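Chromosomal replication initiator protein DnaA (Aquifex aeolicus, PDB 1L8Q) probably initiates and regulates chromosomal replication as an origin-binding AAA+ ATPase, assembling into a right-handed spiral filament with an ATP analogue. Local coordinates at residues A[11-14]-A[18-21]; A[26-31]-A[35-40]; A[169-174]-A[196-201]. All coordinates share one frame; numbering follows the deposited sequence.

Contact 1. Residues A[11-14]-A[18-21]; sequences ENFI and GNRL. With ADP (adenosine-5'-diphosphate), chain C.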
loop_
_atom_site.group_PDB
_atom_site.type_symbol
_atom_site.label_atom_id
_atom_site.label_comp_id
_atom_site.label_asym_id
_atom_site.label_seq_id
_atom_site.Cartn_x
_atom_site.Cartn_y
_atom_site.Cartn_z
ATOM N N GLU A 11 17.841 -12.999 -2.470
ATOM C CA GLU A 11 17.982 -14.195 -1.671
ATOM C C GLU A 11 16.976 -14.242 -0.508
ATOM O O GLU A 11 16.541 -15.323 -0.106
ATOM C CB GLU A 11 19.431 -14.356 -1.197
ATOM C CG GLU A 11 20.465 -14.045 -2.287
ATOM C CD GLU A 11 21.319 -12.807 -1.986
ATOM O OE1 GLU A 11 22.182 -12.869 -1.057
ATOM O OE2 GLU A 11 21.152 -11.780 -2.696
ATOM N N ASN A 12 16.595 -13.079 0.021
ATOM C CA ASN A 12 15.557 -13.058 1.049
ATOM C C ASN A 12 14.195 -12.645 0.529
ATOM O O ASN A 12 13.315 -12.284 1.300
ATOM C CB ASN A 12 15.952 -12.266 2.312
ATOM C CG ASN A 12 16.415 -10.847 2.013
ATOM O OD1 ASN A 12 17.342 -10.355 2.652
ATOM N ND2 ASN A 12 15.760 -10.177 1.053
ATOM N N PHE A 13 14.030 -12.682 -0.787
ATOM C CA PHE A 13 12.717 -12.482 -1.375
ATOM C C PHE A 13 12.069 -13.850 -1.430
ATOM O O PHE A 13 12.574 -14.753 -2.105
ATOM C CB PHE A 13 12.827 -11.897 -2.784
ATOM C CG PHE A 13 11.507 -11.436 -3.370
ATOM C CD1 PHE A 13 11.020 -10.159 -3.109
ATOM C CD2 PHE A 13 10.773 -12.268 -4.204
ATOM C CE1 PHE A 13 9.815 -9.735 -3.660
ATOM C CE2 PHE A 13 9.578 -11.844 -4.760
ATOM C CZ PHE A 13 9.099 -10.579 -4.488
ATOM N N ILE A 14 10.990 -14.029 -0.680
ATOM C CA ILE A 14 10.263 -15.287 -0.721
ATOM C C ILE A 14 9.355 -15.321 -1.949
ATOM O O ILE A 14 8.703 -14.341 -2.274
ATOM C CB ILE A 14 9.450 -15.495 0.570
ATOM C CG1 ILE A 14 10.354 -15.314 1.790
ATOM C CG2 ILE A 14 8.809 -16.882 0.588
ATOM C CD1 ILE A 14 9.664 -15.555 3.107
ATOM N N GLY A 18 2.223 -15.540 -6.487
ATOM C CA GLY A 18 1.770 -14.186 -6.640
ATOM C C GLY A 18 2.864 -13.219 -7.051
ATOM O O GLY A 18 2.556 -12.106 -7.467
ATOM N N ASN A 19 4.130 -13.624 -6.930
ATOM C CA ASN A 19 5.238 -12.736 -7.261
ATOM C C ASN A 19 6.300 -13.406 -8.114
ATOM O O ASN A 19 7.373 -12.848 -8.359
ATOM C CB ASN A 19 5.867 -12.139 -5.991
ATOM C CG ASN A 19 6.235 -13.212 -4.943
ATOM O OD1 ASN A 19 6.348 -12.915 -3.750
ATOM N ND2 ASN A 19 6.420 -14.447 -5.387
ATOM N N ARG A 20 5.983 -14.603 -8.569
ATOM C CA ARG A 20 6.891 -15.402 -9.378
ATOM C C ARG A 20 7.305 -14.726 -10.692
ATOM O O ARG A 20 8.511 -14.588 -10.964
ATOM C CB ARG A 20 6.253 -16.754 -9.664
ATOM C CG ARG A 20 7.227 -17.876 -9.902
ATOM C CD ARG A 20 6.556 -19.174 -10.277
ATOM N NE ARG A 20 7.192 -19.771 -11.446
ATOM C CZ ARG A 20 6.574 -20.551 -12.330
ATOM N NH1 ARG A 20 5.286 -20.855 -12.185
ATOM N NH2 ARG A 20 7.254 -21.038 -13.356
ATOM N N LEU A 21 6.320 -14.319 -11.506
ATOM C CA LEU A 21 6.603 -13.632 -12.775
ATOM C C LEU A 21 7.624 -12.524 -12.554
ATOM O O LEU A 21 8.723 -12.559 -13.090
ATOM C CB LEU A 21 5.331 -13.005 -13.336
ATOM C CG LEU A 21 4.963 -13.170 -14.803
ATOM C CD1 LEU A 21 4.121 -12.002 -15.231
ATOM C CD2 LEU A 21 6.170 -13.297 -15.657
HETATM P PB ADP C . 5.999 -2.160 -1.743
HETATM O O1B ADP C . 7.288 -1.483 -2.233
HETATM O O2B ADP C . 5.262 -2.929 -2.801
HETATM O O3B ADP C . 5.137 -1.269 -0.906
HETATM P PA ADP C . 7.976 -3.316 -0.236
HETATM O O1A ADP C . 8.936 -3.783 -1.315
HETATM O O2A ADP C . 8.297 -1.926 0.284
HETATM O O3A ADP C . 6.475 -3.308 -0.767
HETATM O "O5'" ADP C . 7.928 -4.389 0.939
HETATM C "C5'" ADP C . 7.169 -4.145 2.109
HETATM C "C4'" ADP C . 7.791 -4.997 3.187
HETATM O "O4'" ADP C . 7.411 -6.377 3.012
HETATM C "C3'" ADP C . 9.297 -4.957 3.050
HETATM O "O3'" ADP C . 9.799 -5.081 4.373
HETATM C "C2'" ADP C . 9.601 -6.204 2.250
HETATM O "O2'" ADP C . 10.907 -6.735 2.399
HETATM C "C1'" ADP C . 8.562 -7.178 2.735
HETATM N N9 ADP C . 8.292 -8.105 1.628
HETATM C C8 ADP C . 7.532 -7.855 0.537
HETATM N N7 ADP C . 7.511 -8.949 -0.283
HETATM C C5 ADP C . 8.278 -9.891 0.277
HETATM C C6 ADP C . 8.684 -11.263 -0.059
HETATM N N6 ADP C . 8.263 -11.861 -1.184
HETATM N N1 ADP C . 9.491 -11.906 0.793
HETATM C C2 ADP C . 9.925 -11.335 1.935
HETATM N N3 ADP C . 9.584 -10.085 2.298
HETATM C C4 ADP C . 8.789 -9.336 1.529
#
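Phe13 and Asn19 approach each other from opposite directions beside the adenine of ADP, one from the loop 11-14, the other from the residue just before helix 20-31. From CB, which points toward 18-21, the phenyl ring is carried across by a first torsion that sets CG opposite the backbone N (chi1 -170°). CG and the two ring atoms next to it, CD1 and CD2, lie under the exocyclic amino group of the base, whose N6 sits 3.5 Å above the ring plane, over the ring centre. Farther out, CE1 and CZ keep to the same amino group, with Phe13 CE1 3.6 Å from ADP N6. CE2 turns to the second segment and meets Asn19 CG at 3.6 Å. The Asn19 amide plane is inclined 49° to the ring, and Asn19 CB packs 3.9 Å from Phe13 CZ. Outside the two segments, His52 meets the Phe13 ring edge-to-face. Beside this packing, the backbone of Ile14 reads the base: Ile14 N donates to ADP N1 at 3.0 Å with an N-H...N angle of 162°, and ADP N6 donates to Ile14 O at 2.7 Å. The Ile14 side chain continues along the base, its CB 3.6 Å from ADP N1. With a serine in place of Phe13, the adenine amino group would probably lose the aromatic face beneath it and Asn19 its apolar neighbour, leaving both freer to shift. The paired donor and acceptor of Ile14 match the N1 and N6 positions of adenine, and guanine would offer the reverse pattern there. The contact is therefore likely to select for adenine, which ADP and ATP share, and would not by itself tell the two nucleotides apart.

Contact 2. Residues A[26-31]-A[35-40]; sequences VKEALE and SLYNPI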
loop_
_atom_site.group_PDB
_atom_site.type_symbol
_atom_site.label_atom_id
_atom_site.label_comp_id
_atom_site.label_asym_id
_atom_site.label_seq_id
_atom_site.Cartn_x
_atom_site.Cartn_y
_atom_site.Cartn_z
ATOM N N VAL A 26 12.797 -10.367 -13.400
ATOM C CA VAL A 26 13.893 -9.578 -12.887
ATOM C C VAL A 26 15.191 -10.404 -12.915
ATOM O O VAL A 26 16.253 -9.910 -13.308
ATOM C CB VAL A 26 13.587 -9.042 -11.467
ATOM C CG1 VAL A 26 14.879 -8.594 -10.754
ATOM C CG2 VAL A 26 12.585 -7.904 -11.536
ATOM N N LYS A 27 15.096 -11.670 -12.531
ATOM C CA LYS A 27 16.258 -12.548 -12.548
ATOM C C LYS A 27 16.773 -12.852 -13.951
ATOM O O LYS A 27 17.969 -12.879 -14.178
ATOM C CB LYS A 27 15.961 -13.851 -11.825
ATOM C CG LYS A 27 16.292 -13.812 -10.364
ATOM C CD LYS A 27 16.689 -15.185 -9.889
ATOM C CE LYS A 27 18.017 -15.134 -9.144
ATOM N NZ LYS A 27 18.430 -16.496 -8.709
ATOM N N GLU A 28 15.873 -13.140 -14.877
ATOM C CA GLU A 28 16.276 -13.320 -16.260
ATOM C C GLU A 28 17.016 -12.057 -16.724
ATOM O O GLU A 28 18.032 -12.136 -17.401
ATOM C CB GLU A 28 15.048 -13.549 -17.140
ATOM C CG GLU A 28 14.704 -15.009 -17.398
ATOM C CD GLU A 28 13.197 -15.259 -17.516
ATOM O OE1 GLU A 28 12.771 -16.394 -17.238
ATOM O OE2 GLU A 28 12.434 -14.335 -17.886
ATOM N N ALA A 29 16.505 -10.892 -16.337
ATOM C CA ALA A 29 17.076 -9.632 -16.778
ATOM C C ALA A 29 18.494 -9.390 -16.240
ATOM O O ALA A 29 19.327 -8.766 -16.899
ATOM C CB ALA A 29 16.167 -8.489 -16.409
ATOM N N LEU A 30 18.756 -9.876 -15.039
ATOM C CA LEU A 30 20.057 -9.699 -14.441
ATOM C C LEU A 30 21.122 -10.495 -15.179
ATOM O O LEU A 30 22.295 -10.118 -15.190
ATOM C CB LEU A 30 20.018 -10.093 -12.978
ATOM C CG LEU A 30 19.471 -8.989 -12.086
ATOM C CD1 LEU A 30 19.199 -9.523 -10.686
ATOM C CD2 LEU A 30 20.437 -7.822 -12.048
ATOM N N GLU A 31 20.713 -11.581 -15.813
ATOM C CA GLU A 31 21.643 -12.416 -16.543
ATOM C C GLU A 31 21.903 -11.910 -17.951
ATOM O O GLU A 31 22.819 -12.377 -18.620
ATOM C CB GLU A 31 21.155 -13.865 -16.570
ATOM C CG GLU A 31 21.413 -14.596 -15.260
ATOM C CD GLU A 31 22.744 -14.183 -14.620
ATOM O OE1 GLU A 31 23.825 -14.572 -15.144
ATOM O OE2 GLU A 31 22.709 -13.459 -13.596
ATOM N N SER A 35 19.396 -6.322 -22.286
ATOM C CA SER A 35 19.255 -6.953 -23.590
ATOM C C SER A 35 18.013 -7.808 -23.834
ATOM O O SER A 35 17.664 -8.091 -24.982
ATOM C CB SER A 35 20.493 -7.775 -23.896
ATOM O OG SER A 35 21.645 -7.125 -23.376
ATOM N N LEU A 36 17.362 -8.239 -22.768
ATOM C CA LEU A 36 16.222 -9.122 -22.886
ATOM C C LEU A 36 14.924 -8.335 -22.704
ATOM O O LEU A 36 14.046 -8.323 -23.574
ATOM C CB LEU A 36 16.316 -10.186 -21.803
ATOM C CG LEU A 36 16.094 -11.654 -22.146
ATOM C CD1 LEU A 36 15.704 -12.424 -20.873
ATOM C CD2 LEU A 36 15.044 -11.824 -23.239
ATOM N N TYR A 37 14.809 -7.681 -21.562
ATOM C CA TYR A 37 13.635 -6.908 -21.253
ATOM C C TYR A 37 14.032 -5.505 -20.924
ATOM O O TYR A 37 14.831 -5.286 -20.030
ATOM C CB TYR A 37 12.940 -7.489 -20.033
ATOM C CG TYR A 37 12.600 -8.944 -20.135
ATOM C CD1 TYR A 37 11.854 -9.440 -21.212
ATOM C CD2 TYR A 37 12.989 -9.830 -19.144
ATOM C CE1 TYR A 37 11.529 -10.793 -21.302
ATOM C CE2 TYR A 37 12.657 -11.182 -19.223
ATOM C CZ TYR A 37 11.938 -11.650 -20.306
ATOM O OH TYR A 37 11.621 -12.967 -20.369
ATOM N N ASN A 38 13.453 -4.543 -21.617
ATOM C CA ASN A 38 13.735 -3.156 -21.336
ATOM C C ASN A 38 12.645 -2.320 -21.938
ATOM O O ASN A 38 12.478 -2.306 -23.133
ATOM C CB ASN A 38 15.100 -2.748 -21.917
ATOM C CG ASN A 38 15.864 -1.758 -21.006
ATOM O OD1 ASN A 38 15.528 -1.574 -19.821
ATOM N ND2 ASN A 38 16.894 -1.131 -21.559
ATOM N N PRO A 39 11.870 -1.656 -21.104
ATOM C CA PRO A 39 12.048 -1.713 -19.664
ATOM C C PRO A 39 11.232 -2.814 -19.020
ATOM O O PRO A 39 10.418 -3.476 -19.674
ATOM C CB PRO A 39 11.466 -0.385 -19.199
ATOM C CG PRO A 39 10.540 0.045 -20.291
ATOM C CD PRO A 39 10.734 -0.813 -21.492
ATOM N N ILE A 40 11.466 -2.994 -17.723
ATOM C CA ILE A 40 10.648 -3.837 -16.882
ATOM C C ILE A 40 9.814 -2.885 -16.043
ATOM O O ILE A 40 10.356 -1.976 -15.430
ATOM C CB ILE A 40 11.515 -4.658 -15.949
ATOM C CG1 ILE A 40 12.306 -5.691 -16.723
ATOM C CG2 ILE A 40 10.667 -5.348 -14.884
ATOM C CD1 ILE A 40 13.237 -6.451 -15.859
#
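Val26 and Ile40 pair at one end of the contact, their CA atoms 7.7 Å apart, while at the other end the backbones draw together until Ala29 CA and Leu36 CA are separated by 6.2 Å. Residues 26-31 are helical. The chain 35-40 is irregular, includes a cis peptide before Pro39, and becomes a strand at Ile40. Three side chains of the second segment reach the helix. Ile40 is fully extended beyond CG1 (chi2 176°), which takes its CD1 to within 3.6 Å of Ala29 CB and also brings it over the backbone at Val26 CA. The small Ala29 methyl thus gives the isoleucine tip a close seat, and the edge of the Tyr37 ring passes the same methyl more loosely, with Tyr37 CD2 4.4 Å from Ala29 CB. At its far end Tyr37 turns polar: its OH donates to Glu28 OE2 over 2.9 Å. This oxygen lies at the edge of the ring, in the ring plane, but the hydroxyl reaches it from above the carboxylate plane, 40° out of it, and the two flat groups are inclined by 51°. Leu36 completes the group, its CD1 4.0 Å from Glu28 CB while its own CB leans over one face of the Tyr37 ring. Apolar packing round Ala29 and a single side-chain hydrogen bond toward the more exposed side tie the helix to the loop that follows it. Behind the helix, Val26 packs on Leu53 and Ala57 of helix 50-63. On the sheet side, Ile40 opens strand 40-43, bonded through its backbone to Ile134 and Leu136 of strand 133-138, so that the contact seats helix 20-31 against the strand leading into the P-loop of the AAA+ core.

Contact 3. Residues A[169-174]-A[196-201]; sequences KTRFKI and ENTKNV. With ADP (adenosine-5'-diphosphate), chain C.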
loop_
_atom_site.group_PDB
_atom_site.type_symbol
_atom_site.label_atom_id
_atom_site.label_comp_id
_atom_site.label_asym_id
_atom_site.label_seq_id
_atom_site.Cartn_x
_atom_site.Cartn_y
_atom_site.Cartn_z
ATOM N N LYS A 169 -0.013 -17.920 0.684
ATOM C CA LYS A 169 1.076 -18.844 0.953
ATOM C C LYS A 169 2.341 -18.067 1.289
ATOM O O LYS A 169 3.135 -18.495 2.125
ATOM C CB LYS A 169 1.317 -19.788 -0.225
ATOM C CG LYS A 169 2.314 -20.899 0.094
ATOM C CD LYS A 169 2.460 -21.922 -1.053
ATOM C CE LYS A 169 2.991 -23.291 -0.522
ATOM N NZ LYS A 169 4.487 -23.372 -0.340
ATOM N N THR A 170 2.499 -16.903 0.664
ATOM C CA THR A 170 3.677 -16.075 0.875
ATOM C C THR A 170 3.668 -15.345 2.236
ATOM O O THR A 170 4.641 -15.423 2.983
ATOM C CB THR A 170 3.862 -15.119 -0.316
ATOM O OG1 THR A 170 4.214 -15.886 -1.474
ATOM C CG2 THR A 170 5.061 -14.227 -0.122
ATOM N N ARG A 171 2.579 -14.654 2.559
ATOM C CA ARG A 171 2.469 -14.001 3.863
ATOM C C ARG A 171 2.797 -15.012 4.952
ATOM O O ARG A 171 3.575 -14.750 5.858
ATOM C CB ARG A 171 1.047 -13.494 4.102
ATOM C CG ARG A 171 0.802 -12.082 3.670
ATOM C CD ARG A 171 -0.483 -11.469 4.212
ATOM N NE ARG A 171 -1.658 -12.187 3.734
ATOM C CZ ARG A 171 -2.600 -12.655 4.533
ATOM N NH1 ARG A 171 -2.501 -12.464 5.847
ATOM N NH2 ARG A 171 -3.635 -13.310 4.029
ATOM N N PHE A 172 2.171 -16.172 4.847
ATOM C CA PHE A 172 2.386 -17.249 5.771
ATOM C C PHE A 172 3.878 -17.459 6.024
ATOM O O PHE A 172 4.330 -17.410 7.171
ATOM C CB PHE A 172 1.739 -18.526 5.228
ATOM C CG PHE A 172 1.952 -19.731 6.080
ATOM C CD1 PHE A 172 1.389 -19.815 7.336
ATOM C CD2 PHE A 172 2.694 -20.803 5.607
ATOM C CE1 PHE A 172 1.578 -20.956 8.139
ATOM C CE2 PHE A 172 2.896 -21.949 6.391
ATOM C CZ PHE A 172 2.331 -22.024 7.664
ATOM N N LYS A 173 4.642 -17.697 4.966
ATOM C CA LYS A 173 6.072 -17.894 5.137
ATOM C C LYS A 173 6.701 -16.649 5.776
ATOM O O LYS A 173 7.520 -16.760 6.700
ATOM C CB LYS A 173 6.742 -18.244 3.809
ATOM C CG LYS A 173 6.206 -19.525 3.191
ATOM C CD LYS A 173 7.074 -20.017 2.065
ATOM C CE LYS A 173 6.419 -21.164 1.334
ATOM N NZ LYS A 173 7.151 -21.483 0.069
ATOM N N ILE A 174 6.303 -15.468 5.307
ATOM C CA ILE A 174 6.841 -14.245 5.871
ATOM C C ILE A 174 6.519 -14.192 7.376
ATOM O O ILE A 174 7.403 -14.006 8.226
ATOM C CB ILE A 174 6.312 -13.024 5.124
ATOM C CG1 ILE A 174 6.959 -12.949 3.741
ATOM C CG2 ILE A 174 6.614 -11.764 5.897
ATOM C CD1 ILE A 174 6.464 -11.782 2.878
ATOM N N GLU A 196 -5.242 -14.086 9.330
ATOM C CA GLU A 196 -6.546 -13.464 9.231
ATOM C C GLU A 196 -6.547 -11.943 9.339
ATOM O O GLU A 196 -7.427 -11.302 8.789
ATOM C CB GLU A 196 -7.519 -14.048 10.254
ATOM C CG GLU A 196 -8.385 -15.195 9.724
ATOM C CD GLU A 196 -9.349 -14.782 8.593
ATOM O OE1 GLU A 196 -9.239 -13.647 8.068
ATOM O OE2 GLU A 196 -10.226 -15.607 8.224
ATOM N N ASN A 197 -5.568 -11.359 10.020
ATOM C CA ASN A 197 -5.621 -9.916 10.259
ATOM C C ASN A 197 -4.537 -9.034 9.654
ATOM O O ASN A 197 -4.316 -7.930 10.136
ATOM C CB ASN A 197 -5.739 -9.636 11.745
ATOM C CG ASN A 197 -6.995 -10.241 12.348
ATOM O OD1 ASN A 197 -7.998 -9.559 12.528
ATOM N ND2 ASN A 197 -6.944 -11.530 12.656
ATOM N N THR A 198 -3.884 -9.495 8.591
ATOM C CA THR A 198 -2.860 -8.692 7.955
ATOM C C THR A 198 -2.702 -9.010 6.476
ATOM O O THR A 198 -3.038 -10.107 6.023
ATOM C CB THR A 198 -1.504 -8.853 8.681
ATOM O OG1 THR A 198 -0.967 -10.156 8.435
ATOM C CG2 THR A 198 -1.681 -8.821 10.177
ATOM N N LYS A 199 -2.170 -8.040 5.729
ATOM C CA LYS A 199 -1.947 -8.185 4.299
ATOM C C LYS A 199 -0.527 -7.727 3.960
ATOM O O LYS A 199 0.054 -8.144 2.966
ATOM C CB LYS A 199 -2.958 -7.341 3.540
ATOM C CG LYS A 199 -2.958 -5.871 3.942
ATOM C CD LYS A 199 -3.532 -4.970 2.833
ATOM C CE LYS A 199 -3.711 -3.527 3.324
ATOM N NZ LYS A 199 -3.714 -2.533 2.206
ATOM N N ASN A 200 0.010 -6.869 4.822
ATOM C CA ASN A 200 1.310 -6.230 4.667
ATOM C C ASN A 200 2.271 -6.835 5.666
ATOM O O ASN A 200 1.861 -7.533 6.556
ATOM C CB ASN A 200 1.175 -4.757 5.073
ATOM C CG ASN A 200 1.078 -3.851 3.918
ATOM O OD1 ASN A 200 1.765 -4.041 2.915
ATOM N ND2 ASN A 200 0.228 -2.816 4.032
ATOM N N VAL A 201 3.549 -6.496 5.546
ATOM C CA VAL A 201 4.508 -6.773 6.577
ATOM C C VAL A 201 4.369 -5.666 7.631
ATOM O O VAL A 201 4.645 -5.879 8.818
ATOM C CB VAL A 201 5.945 -6.775 6.023
ATOM C CG1 VAL A 201 6.919 -6.180 7.027
ATOM C CG2 VAL A 201 6.363 -8.172 5.669
HETATM P PB ADP C . 5.999 -2.160 -1.743
HETATM O O1B ADP C . 7.288 -1.483 -2.233
HETATM O O2B ADP C . 5.262 -2.929 -2.801
HETATM O O3B ADP C . 5.137 -1.269 -0.906
HETATM P PA ADP C . 7.976 -3.316 -0.236
HETATM O O1A ADP C . 8.936 -3.783 -1.315
HETATM O O2A ADP C . 8.297 -1.926 0.284
HETATM O O3A ADP C . 6.475 -3.308 -0.767
HETATM O "O5'" ADP C . 7.928 -4.389 0.939
HETATM C "C5'" ADP C . 7.169 -4.145 2.109
HETATM C "C4'" ADP C . 7.791 -4.997 3.187
HETATM O "O4'" ADP C . 7.411 -6.377 3.012
HETATM C "C3'" ADP C . 9.297 -4.957 3.050
HETATM O "O3'" ADP C . 9.799 -5.081 4.373
HETATM C "C2'" ADP C . 9.601 -6.204 2.250
HETATM O "O2'" ADP C . 10.907 -6.735 2.399
HETATM C "C1'" ADP C . 8.562 -7.178 2.735
HETATM N N9 ADP C . 8.292 -8.105 1.628
HETATM C C8 ADP C . 7.532 -7.855 0.537
HETATM N N7 ADP C . 7.511 -8.949 -0.283
HETATM C C5 ADP C . 8.278 -9.891 0.277
HETATM C C6 ADP C . 8.684 -11.263 -0.059
HETATM N N6 ADP C . 8.263 -11.861 -1.184
HETATM N N1 ADP C . 9.491 -11.906 0.793
HETATM C C2 ADP C . 9.925 -11.335 1.935
HETATM N N3 ADP C . 9.584 -10.085 2.298
HETATM C C4 ADP C . 8.789 -9.336 1.529
#
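Arg171 lays one face of its guanidinium group over the backbone oxygen of Thr198, an approach modelled too close to be trusted in detail, and no well-directed N-H bond joins them. The bend at chi3 (-63°) turns the group across the loop, and the aliphatic part touches too, with Arg171 CD 3.6 Å from Lys199 O. Its polar bonds go to residues next to the segments: NH2 to Asn168 OD1 and NH1 to Leu195 O. Thr198 OG1 likewise bonds to Leu194 O. One helical turn beyond Arg171 the contact becomes apolar. Ile174 and Val201 cross at about a right angle, their CG2 atoms 3.6 Å apart, and both go on to the nucleotide: Ile174 CD1 lies 3.6 Å from ADP N3, Val201 CB 3.4 Å from ADP O4'. Together they line the pocket at base and sugar. Val201 directly precedes Arg202, an ATP-binding residue whose place is consistent with the sensor II arginine of AAA+ proteins. Within the helical lid subdomain, the contact joins helix 168-181 to the link between helices 188-197 and 201-214; Phe172 packs on Ile191 and Leu195 of the former, and Thr198 touches Glu203, Ile204 and Lys207 of the latter.

How the contacts relate
Contacts 1 and 3 are mostly buried and meet around one ligand: Ile14 packs against Ile174 and Lys173, so adenine is held between the N-terminal loop and helix 168-181. Contact 1 supplies backbone hydrogen bonds and an aromatic face, whereas contact 3 gives the base and ribose aliphatic surface and keeps its arginine at the far end. Contact 2 shares helix 20-31 with contact 1 but lies near the far end of that helix, its centre about 16 Å from that of contact 1. Only partly buried, contact 2 does without the nucleotide and combines aliphatic packing with a tyrosine-glutamate bond. It stays about 15 Å, at nearest atoms, from contact 3.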